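Local structure of sulfurtransferase (Azotobacter vinelandii, 1E0C) at residues 2-7 / 109-114; 10-15 / 204-209; 39-44 / 118-123. The protein probably transfers sulfane sulfur from thiosulfate to cyanide or another thiophilic acceptor through a cysteine persulfide, as a two-domain rhodanese. All blocks are in the same frame, centred on the assembly; numbering follows the deposited sequence.

Contact 1: 2-7 / 109-114; sequences DDFASL and RYHYLN
F4 and H111 meet at a slant. Their ring planes lie 33° apart and their centroids 5.5 Å, so the pair is neither a parallel stack nor a T-shaped one. The nearest approach is made by the aliphatic stem of the phenylalanine: F4 CB lies 3.5 Å from H111 NE2. One ring corner adds to this, with F4 CD2 3.9 Å from H111 CD2. In F4, CG is anti to the carbonyl carbon (chi1 -74°), which sets CB and the CD2 side of the ring against the imidazole obliquely.

L7 reaches the same imidazole at its edge. L7 O lies 3.5 Å from H111 CE1, near the ring plane. This is a close carbon–oxygen approach, not a conventional hydrogen bond. L7 CB packs against H111 CE1 at 3.9 Å.

F4 and L7 are the two ends of a type I beta turn, closed by the bond from L7 N to F4 O (3.0 Å). The turn therefore presents both residues to one histidine. The imidazole also has a polar hold: H111 ND1 is hydrogen-bonded to P8 O, just past the turn. This bond helps to fix the rotation of the ring. The contact is largely buried.

In the fold, the N-terminal loop here packs on a strand of the parallel sheet in the first rhodanese-like domain. H111 lies on strand 110-113, between strands 10-11 and 83-87. F4 extends the packing to V83 and V85 of strand 83-87, while Y110 and Y112 pack against helix 93-104.

Contact 2: 10-15 / 204-209; sequences VIEPAD and ALRIRT
E12 and R206 meet through a bent side chain and a straight one. E12 turns at chi2 (-68°), which brings its carboxylate round to the arginine. R206 is extended from CG to NE, with chi2 at 179°, and carries its guanidinium to the carboxylate. The two side chains cross at about a right angle, yet their flat ends are nearly coplanar.

The main bond of the salt bridge runs from R206 NE to E12 OE1, at 2.8 Å. It is almost straight (174°) and uses the syn lone pair of OE1. A second bond, from R206 NH2 to E12 OE1, is weak at 3.4 Å. The pairing thus rests on one carboxylate oxygen. E12 OE2 is hydrogen-bonded to N114 ND2, while R206 NH2 also forms a salt bridge with E123. These further partners help to fix both flat groups in place.

The contact joins the two rhodanese-like domains of the chain. E12 is the N-cap residue of helix 13-17 in the first domain; R206 belongs to a short, weakly bonded strand in the second. At the helix start, E12 N donates to D15 OD2 at 2.9 Å, tying the cap residue back to the first turn.

P13 flanks the ion pair. Its CD lies 3.7 Å from R206 NH2, approaching the guanidinium obliquely. Beyond the charges, V10 CG2 touches I207 CD1 at 3.9 Å, and the two side chains slant across each other. V10 also packs on A245 and I207 on I242, both of helix 235-245 in the second domain.

Contact 3: 39-44 / 118-123; sequences GHIPGA and TAWLAE
I41 lies over one face of the W120 indole, and its branches divide that face among them. From CB the side chain forks. CG1 goes to the five-membered ring: it sits 3.6 Å from the ring centroid and only 5° off the normal, a clear CH-pi contact. From there CD1 runs on toward the ring fusion, 3.6 Å from W120 CD2 and 3.7 Å from W120 CE3. The other branch takes the outer part of the six-membered ring, with I41 CG2 3.6 Å from W120 CZ2. I41 is branched at CB; chi1 of -61° sets CG1 beside the backbone N and CG2 anti to it, which lays both branches on the indole.

The indole is carried out from its helix with CG anti to the backbone N (chi1 -170°). Its polar atom is satisfied elsewhere: W120 NE1 is hydrogen-bonded to P126 O, which helps to fix the rotation of the ring. P42 adds a looser touch next to the isoleucine. P42 CD comes obliquely to W120 CZ2 at 4.1 Å.

I41 opens a type II beta turn, closed by the bond from A44 N to I41 O at 2.9 Å. G43, with positive phi, suits the third position of this turn. The contact is buried and apolar.

The loop between helix 33-38 and strand 45-46 is thus packed on helix 116-122 within the first rhodanese-like domain. I41 also rests on L27 of strand 25-29. W120 packs against P13, L16 and Q17 of helix 13-17.

Contacts 1 and 2 lie at one side of the first domain's parallel sheet, their centres about 12 Å apart. Strand 10-11 is outermost there and 110-113 is its neighbour, joined by probable hydrogen bonds of 2.8 Å from N114 N to I11 O and from I11 N to Y112 O. Helix 116-122 of contact 3 follows strand 110-113 of contact 1 in the chain. L113 CD2 packs on I41 CD1 at 3.5 Å, although the centres of contacts 1 and 3 are about 17 Å apart. Contacts 2 and 3 meet in the R206 NH2 to E123 OE2 salt bridge of 2.9 Å. The persulfide-bearing C230 belongs to the second domain, which takes part directly in contact 2 alone.

Contact 1: 2-7 / 109-114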
loop_
_atom_site.group_PDB
_atom_site.type_symbol
_atom_site.label_atom_id
_atom_site.label_comp_id
_atom_site.label_asym_id
_atom_site.label_seq_id
_atom_site.Cartn_x
_atom_site.Cartn_y
_atom_site.Cartn_z
ATOM N N ASP A 2 20.895 -3.734 7.514
ATOM C CA ASP A 2 21.671 -4.949 7.507
ATOM C C ASP A 2 21.631 -5.710 6.193
ATOM O O ASP A 2 21.986 -5.165 5.146
ATOM C CB ASP A 2 21.318 -5.849 8.688
ATOM C CG ASP A 2 21.589 -5.191 10.028
ATOM O OD1 ASP A 2 22.610 -4.481 10.148
ATOM O OD2 ASP A 2 20.783 -5.385 10.962
ATOM N N ASP A 3 21.195 -6.960 6.223
ATOM C CA ASP A 3 21.212 -7.886 5.115
ATOM C C ASP A 3 20.407 -7.449 3.901
ATOM O O ASP A 3 20.535 -8.041 2.824
ATOM C CB ASP A 3 20.685 -9.256 5.579
ATOM C CG ASP A 3 21.433 -10.418 4.962
ATOM O OD1 ASP A 3 22.238 -10.193 4.034
ATOM O OD2 ASP A 3 21.223 -11.566 5.414
ATOM N N PHE A 4 19.545 -6.464 4.068
ATOM C CA PHE A 4 18.645 -5.995 3.035
ATOM C C PHE A 4 19.053 -4.641 2.463
ATOM O O PHE A 4 18.454 -4.172 1.494
ATOM C CB PHE A 4 17.233 -5.848 3.640
ATOM C CG PHE A 4 16.544 -7.162 3.873
ATOM C CD1 PHE A 4 16.799 -7.883 5.030
ATOM C CD2 PHE A 4 15.648 -7.670 2.951
ATOM C CE1 PHE A 4 16.161 -9.089 5.256
ATOM C CE2 PHE A 4 15.011 -8.877 3.173
ATOM C CZ PHE A 4 15.273 -9.584 4.329
ATOM N N ALA A 5 20.021 -3.986 3.088
ATOM C CA ALA A 5 20.425 -2.642 2.729
ATOM C C ALA A 5 20.842 -2.452 1.284
ATOM O O ALA A 5 20.638 -1.361 0.735
ATOM C CB ALA A 5 21.511 -2.141 3.674
ATOM N N SER A 6 21.377 -3.473 0.622
ATOM C CA SER A 6 21.804 -3.308 -0.768
ATOM C C SER A 6 20.644 -3.374 -1.748
ATOM O O SER A 6 20.814 -3.083 -2.935
ATOM C CB SER A 6 22.831 -4.395 -1.117
ATOM O OG SER A 6 22.220 -5.673 -1.047
ATOM N N LEU A 7 19.482 -3.846 -1.311
ATOM C CA LEU A 7 18.355 -4.050 -2.212
ATOM C C LEU A 7 17.503 -2.798 -2.393
ATOM O O LEU A 7 17.364 -1.986 -1.483
ATOM C CB LEU A 7 17.460 -5.178 -1.685
ATOM C CG LEU A 7 18.139 -6.536 -1.471
ATOM C CD1 LEU A 7 17.230 -7.444 -0.650
ATOM C CD2 LEU A 7 18.452 -7.176 -2.818
ATOM N N ARG A 109 13.070 1.452 6.995
ATOM C CA ARG A 109 13.535 0.309 6.211
ATOM C C ARG A 109 12.459 -0.702 5.925
ATOM O O ARG A 109 11.895 -1.329 6.819
ATOM C CB ARG A 109 14.750 -0.319 6.938
ATOM C CG ARG A 109 15.794 0.774 7.141
ATOM C CD ARG A 109 17.051 0.326 7.848
ATOM N NE ARG A 109 18.121 1.301 7.617
ATOM C CZ ARG A 109 19.157 1.514 8.411
ATOM N NH1 ARG A 109 19.310 0.805 9.521
ATOM N NH2 ARG A 109 20.063 2.431 8.091
ATOM N N TYR A 110 12.131 -0.853 4.637
ATOM C CA TYR A 110 11.126 -1.815 4.227
ATOM C C TYR A 110 11.231 -2.130 2.737
ATOM O O TYR A 110 11.872 -1.432 1.953
ATOM C CB TYR A 110 9.708 -1.362 4.556
ATOM C CG TYR A 110 9.355 0.011 4.030
ATOM C CD1 TYR A 110 9.181 0.230 2.670
ATOM C CD2 TYR A 110 9.189 1.080 4.901
ATOM C CE1 TYR A 110 8.861 1.489 2.195
ATOM C CE2 TYR A 110 8.870 2.345 4.432
ATOM C CZ TYR A 110 8.697 2.534 3.076
ATOM O OH TYR A 110 8.385 3.788 2.594
ATOM N N HIS A 111 10.675 -3.281 2.387
ATOM C CA HIS A 111 10.681 -3.776 1.020
ATOM C C HIS A 111 9.321 -4.376 0.689
ATOM O O HIS A 111 8.616 -4.874 1.571
ATOM C CB HIS A 111 11.745 -4.888 0.847
ATOM C CG HIS A 111 13.121 -4.387 1.164
ATOM N ND1 HIS A 111 13.913 -3.762 0.227
ATOM C CD2 HIS A 111 13.793 -4.330 2.341
ATOM C CE1 HIS A 111 15.033 -3.349 0.806
ATOM N NE2 HIS A 111 14.975 -3.666 2.088
ATOM N N TYR A 112 8.993 -4.348 -0.593
ATOM C CA TYR A 112 7.825 -5.018 -1.118
ATOM C C TYR A 112 8.280 -6.257 -1.900
ATOM O O TYR A 112 9.220 -6.156 -2.690
ATOM C CB TYR A 112 7.061 -4.114 -2.105
ATOM C CG TYR A 112 5.987 -4.867 -2.859
ATOM C CD1 TYR A 112 4.977 -5.519 -2.171
ATOM C CD2 TYR A 112 5.981 -4.932 -4.252
ATOM C CE1 TYR A 112 3.977 -6.203 -2.820
ATOM C CE2 TYR A 112 4.980 -5.616 -4.915
ATOM C CZ TYR A 112 3.985 -6.254 -4.203
ATOM O OH TYR A 112 2.995 -6.952 -4.847
ATOM N N LEU A 113 7.653 -7.389 -1.611
ATOM C CA LEU A 113 7.958 -8.606 -2.367
ATOM C C LEU A 113 7.200 -8.552 -3.696
ATOM O O LEU A 113 5.976 -8.659 -3.734
ATOM C CB LEU A 113 7.507 -9.853 -1.590
ATOM C CG LEU A 113 7.668 -11.174 -2.360
ATOM C CD1 LEU A 113 9.148 -11.404 -2.665
ATOM C CD2 LEU A 113 7.099 -12.335 -1.558
ATOM N N ASN A 114 7.938 -8.350 -4.783
ATOM C CA ASN A 114 7.306 -8.207 -6.098
ATOM C C ASN A 114 6.416 -9.377 -6.451
ATOM O O ASN A 114 6.869 -10.527 -6.500
ATOM C CB ASN A 114 8.405 -8.035 -7.159
ATOM C CG ASN A 114 7.910 -7.239 -8.356
ATOM O OD1 ASN A 114 6.794 -6.731 -8.350
ATOM N ND2 ASN A 114 8.750 -7.126 -9.379
#

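Contact 2: 10-15 / 204-209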
loop_
_atom_site.group_PDB
_atom_site.type_symbol
_atom_site.label_atom_id
_atom_site.label_comp_id
_atom_site.label_asym_id
_atom_site.label_seq_id
_atom_site.Cartn_x
_atom_site.Cartn_y
_atom_site.Cartn_z
ATOM N N VAL A 10 11.491 -2.647 -4.112
ATOM C CA VAL A 10 10.807 -3.826 -4.647
ATOM C C VAL A 10 11.819 -4.941 -4.872
ATOM O O VAL A 10 12.812 -4.739 -5.579
ATOM C CB VAL A 10 10.074 -3.489 -5.953
ATOM C CG1 VAL A 10 9.511 -4.731 -6.618
ATOM C CG2 VAL A 10 8.968 -2.466 -5.694
ATOM N N ILE A 11 11.681 -6.030 -4.116
ATOM C CA ILE A 11 12.630 -7.138 -4.237
ATOM C C ILE A 11 11.956 -8.359 -4.824
ATOM O O ILE A 11 10.732 -8.453 -4.873
ATOM C CB ILE A 11 13.259 -7.469 -2.867
ATOM C CG1 ILE A 11 12.213 -8.103 -1.944
ATOM C CG2 ILE A 11 13.812 -6.191 -2.247
ATOM C CD1 ILE A 11 12.766 -8.483 -0.577
ATOM N N GLU A 12 12.750 -9.330 -5.287
ATOM C CA GLU A 12 12.162 -10.527 -5.884
ATOM C C GLU A 12 12.129 -11.663 -4.859
ATOM O O GLU A 12 12.855 -11.639 -3.868
ATOM C CB GLU A 12 13.021 -10.947 -7.094
ATOM C CG GLU A 12 13.074 -9.874 -8.187
ATOM C CD GLU A 12 11.733 -9.681 -8.867
ATOM O OE1 GLU A 12 11.001 -10.679 -9.009
ATOM O OE2 GLU A 12 11.384 -8.545 -9.262
ATOM N N PRO A 13 11.327 -12.672 -5.127
ATOM C CA PRO A 13 11.249 -13.856 -4.280
ATOM C C PRO A 13 12.611 -14.439 -3.971
ATOM O O PRO A 13 12.884 -14.823 -2.829
ATOM C CB PRO A 13 10.387 -14.811 -5.093
ATOM C CG PRO A 13 9.477 -13.899 -5.862
ATOM C CD PRO A 13 10.372 -12.745 -6.263
ATOM N N ALA A 14 13.496 -14.545 -4.973
ATOM C CA ALA A 14 14.837 -15.058 -4.728
ATOM C C ALA A 14 15.572 -14.262 -3.663
ATOM O O ALA A 14 16.310 -14.843 -2.860
ATOM C CB ALA A 14 15.664 -15.074 -6.014
ATOM N N ASP A 15 15.433 -12.934 -3.694
ATOM C CA ASP A 15 16.125 -12.091 -2.725
ATOM C C ASP A 15 15.617 -12.374 -1.306
ATOM O O ASP A 15 16.390 -12.381 -0.353
ATOM C CB ASP A 15 15.878 -10.606 -3.017
ATOM C CG ASP A 15 16.325 -10.195 -4.406
ATOM O OD1 ASP A 15 17.413 -10.640 -4.827
ATOM O OD2 ASP A 15 15.589 -9.420 -5.047
ATOM N N ALA A 204 3.108 -13.275 -12.733
ATOM C CA ALA A 204 2.633 -13.561 -11.385
ATOM C C ALA A 204 2.308 -12.314 -10.584
ATOM O O ALA A 204 2.600 -12.225 -9.389
ATOM C CB ALA A 204 3.639 -14.438 -10.640
ATOM N N LEU A 205 1.719 -11.311 -11.232
ATOM C CA LEU A 205 1.267 -10.091 -10.607
ATOM C C LEU A 205 2.366 -9.199 -10.077
ATOM O O LEU A 205 2.108 -8.278 -9.304
ATOM C CB LEU A 205 0.181 -10.343 -9.557
ATOM C CG LEU A 205 -1.088 -11.037 -10.080
ATOM C CD1 LEU A 205 -2.063 -11.305 -8.950
ATOM C CD2 LEU A 205 -1.748 -10.181 -11.165
ATOM N N ARG A 206 3.587 -9.351 -10.592
ATOM C CA ARG A 206 4.636 -8.372 -10.315
ATOM C C ARG A 206 4.200 -7.032 -10.935
ATOM O O ARG A 206 3.309 -7.009 -11.784
ATOM C CB ARG A 206 5.968 -8.781 -10.937
ATOM C CG ARG A 206 6.651 -9.970 -10.246
ATOM C CD ARG A 206 7.950 -10.277 -10.994
ATOM N NE ARG A 206 8.706 -11.355 -10.377
ATOM C CZ ARG A 206 8.369 -12.631 -10.342
ATOM N NH1 ARG A 206 7.252 -13.101 -10.873
ATOM N NH2 ARG A 206 9.206 -13.484 -9.731
ATOM N N ILE A 207 4.851 -5.978 -10.489
ATOM C CA ILE A 207 4.619 -4.646 -11.073
ATOM C C ILE A 207 5.138 -4.683 -12.512
ATOM O O ILE A 207 6.206 -5.259 -12.731
ATOM C CB ILE A 207 5.373 -3.584 -10.266
ATOM C CG1 ILE A 207 4.756 -3.458 -8.862
ATOM C CG2 ILE A 207 5.351 -2.231 -10.962
ATOM C CD1 ILE A 207 5.726 -2.918 -7.832
ATOM N N ARG A 208 4.347 -4.223 -13.472
ATOM C CA ARG A 208 4.799 -4.278 -14.873
ATOM C C ARG A 208 6.110 -3.542 -15.043
ATOM O O ARG A 208 6.371 -2.517 -14.418
ATOM C CB ARG A 208 3.725 -3.704 -15.795
ATOM C CG ARG A 208 3.370 -2.255 -15.459
ATOM C CD ARG A 208 2.051 -1.902 -16.152
ATOM N NE ARG A 208 2.204 -1.926 -17.606
ATOM C CZ ARG A 208 1.202 -1.738 -18.456
ATOM N NH1 ARG A 208 -0.031 -1.573 -18.004
ATOM N NH2 ARG A 208 1.426 -1.704 -19.767
ATOM N N THR A 209 7.011 -4.071 -15.893
ATOM C CA THR A 209 8.333 -3.460 -15.973
ATOM C C THR A 209 8.334 -2.129 -16.719
ATOM O O THR A 209 9.281 -1.352 -16.544
ATOM C CB THR A 209 9.356 -4.408 -16.635
ATOM O OG1 THR A 209 8.866 -4.758 -17.933
ATOM C CG2 THR A 209 9.505 -5.667 -15.790
#

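Contact 3: 39-44 / 118-123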
loop_
_atom_site.group_PDB
_atom_site.type_symbol
_atom_site.label_atom_id
_atom_site.label_comp_id
_atom_site.label_asym_id
_atom_site.label_seq_id
_atom_site.Cartn_x
_atom_site.Cartn_y
_atom_site.Cartn_z
ATOM N N GLY A 39 -0.732 -21.970 3.881
ATOM C CA GLY A 39 0.725 -21.976 3.744
ATOM C C GLY A 39 1.227 -20.567 3.451
ATOM O O GLY A 39 0.691 -19.897 2.569
ATOM N N HIS A 40 2.156 -20.089 4.266
ATOM C CA HIS A 40 2.688 -18.741 4.093
ATOM C C HIS A 40 4.190 -18.803 3.882
ATOM O O HIS A 40 4.807 -19.855 4.070
ATOM C CB HIS A 40 2.309 -17.844 5.270
ATOM C CG HIS A 40 2.608 -18.446 6.613
ATOM N ND1 HIS A 40 1.640 -19.088 7.355
ATOM C CD2 HIS A 40 3.742 -18.490 7.347
ATOM C CE1 HIS A 40 2.175 -19.530 8.480
ATOM N NE2 HIS A 40 3.448 -19.177 8.510
ATOM N N ILE A 41 4.791 -17.670 3.516
ATOM C CA ILE A 41 6.257 -17.647 3.387
ATOM C C ILE A 41 6.856 -17.832 4.776
ATOM O O ILE A 41 6.347 -17.276 5.753
ATOM C CB ILE A 41 6.693 -16.307 2.760
ATOM C CG1 ILE A 41 6.050 -16.206 1.356
ATOM C CG2 ILE A 41 8.209 -16.231 2.658
ATOM C CD1 ILE A 41 6.369 -14.886 0.666
ATOM N N PRO A 42 7.842 -18.701 4.921
ATOM C CA PRO A 42 8.364 -19.058 6.232
ATOM C C PRO A 42 8.725 -17.867 7.088
ATOM O O PRO A 42 9.476 -16.975 6.687
ATOM C CB PRO A 42 9.589 -19.917 5.901
ATOM C CG PRO A 42 9.169 -20.597 4.631
ATOM C CD PRO A 42 8.480 -19.495 3.837
ATOM N N GLY A 43 8.162 -17.820 8.303
ATOM C CA GLY A 43 8.486 -16.739 9.231
ATOM C C GLY A 43 7.533 -15.556 9.086
ATOM O O GLY A 43 7.592 -14.608 9.877
ATOM N N ALA A 44 6.637 -15.621 8.105
ATOM C CA ALA A 44 5.693 -14.524 7.893
ATOM C C ALA A 44 4.713 -14.411 9.066
ATOM O O ALA A 44 4.289 -15.412 9.643
ATOM C CB ALA A 44 4.880 -14.723 6.621
ATOM N N THR A 118 1.737 -14.625 -4.964
ATOM C CA THR A 118 1.509 -15.130 -6.320
ATOM C C THR A 118 2.844 -15.493 -6.970
ATOM O O THR A 118 2.997 -16.609 -7.465
ATOM C CB THR A 118 0.806 -14.059 -7.179
ATOM O OG1 THR A 118 -0.263 -13.505 -6.394
ATOM C CG2 THR A 118 0.215 -14.682 -8.438
ATOM N N ALA A 119 3.809 -14.591 -6.902
ATOM C CA ALA A 119 5.123 -14.835 -7.500
ATOM C C ALA A 119 5.887 -15.905 -6.729
ATOM O O ALA A 119 6.545 -16.766 -7.316
ATOM C CB ALA A 119 5.913 -13.532 -7.551
ATOM N N TRP A 120 5.777 -15.880 -5.406
ATOM C CA TRP A 120 6.390 -16.901 -4.560
ATOM C C TRP A 120 5.887 -18.290 -4.949
ATOM O O TRP A 120 6.690 -19.199 -5.182
ATOM C CB TRP A 120 6.048 -16.637 -3.084
ATOM C CG TRP A 120 6.824 -17.479 -2.112
ATOM C CD1 TRP A 120 6.429 -18.666 -1.563
ATOM C CD2 TRP A 120 8.099 -17.173 -1.540
ATOM N NE1 TRP A 120 7.404 -19.128 -0.703
ATOM C CE2 TRP A 120 8.421 -18.218 -0.648
ATOM C CE3 TRP A 120 9.007 -16.117 -1.688
ATOM C CZ2 TRP A 120 9.621 -18.244 0.056
ATOM C CZ3 TRP A 120 10.184 -16.131 -0.973
ATOM C CH2 TRP A 120 10.488 -17.201 -0.108
ATOM N N LEU A 121 4.568 -18.448 -5.042
ATOM C CA LEU A 121 3.993 -19.743 -5.397
ATOM C C LEU A 121 4.325 -20.131 -6.836
ATOM O O LEU A 121 4.549 -21.311 -7.135
ATOM C CB LEU A 121 2.487 -19.758 -5.208
ATOM C CG LEU A 121 1.933 -19.594 -3.788
ATOM C CD1 LEU A 121 0.447 -19.264 -3.847
ATOM C CD2 LEU A 121 2.163 -20.864 -2.978
ATOM N N ALA A 122 4.350 -19.143 -7.731
ATOM C CA ALA A 122 4.630 -19.447 -9.136
ATOM C C ALA A 122 6.006 -20.093 -9.274
ATOM O O ALA A 122 6.233 -20.861 -10.210
ATOM C CB ALA A 122 4.527 -18.212 -10.010
ATOM N N GLU A 123 6.922 -19.736 -8.384
ATOM C CA GLU A 123 8.278 -20.260 -8.412
ATOM C C GLU A 123 8.440 -21.462 -7.488
ATOM O O GLU A 123 9.549 -21.942 -7.283
ATOM C CB GLU A 123 9.286 -19.153 -8.093
ATOM C CG GLU A 123 9.303 -18.076 -9.166
ATOM C CD GLU A 123 10.236 -16.918 -8.962
ATOM O OE1 GLU A 123 10.891 -16.754 -7.912
ATOM O OE2 GLU A 123 10.332 -16.097 -9.919
#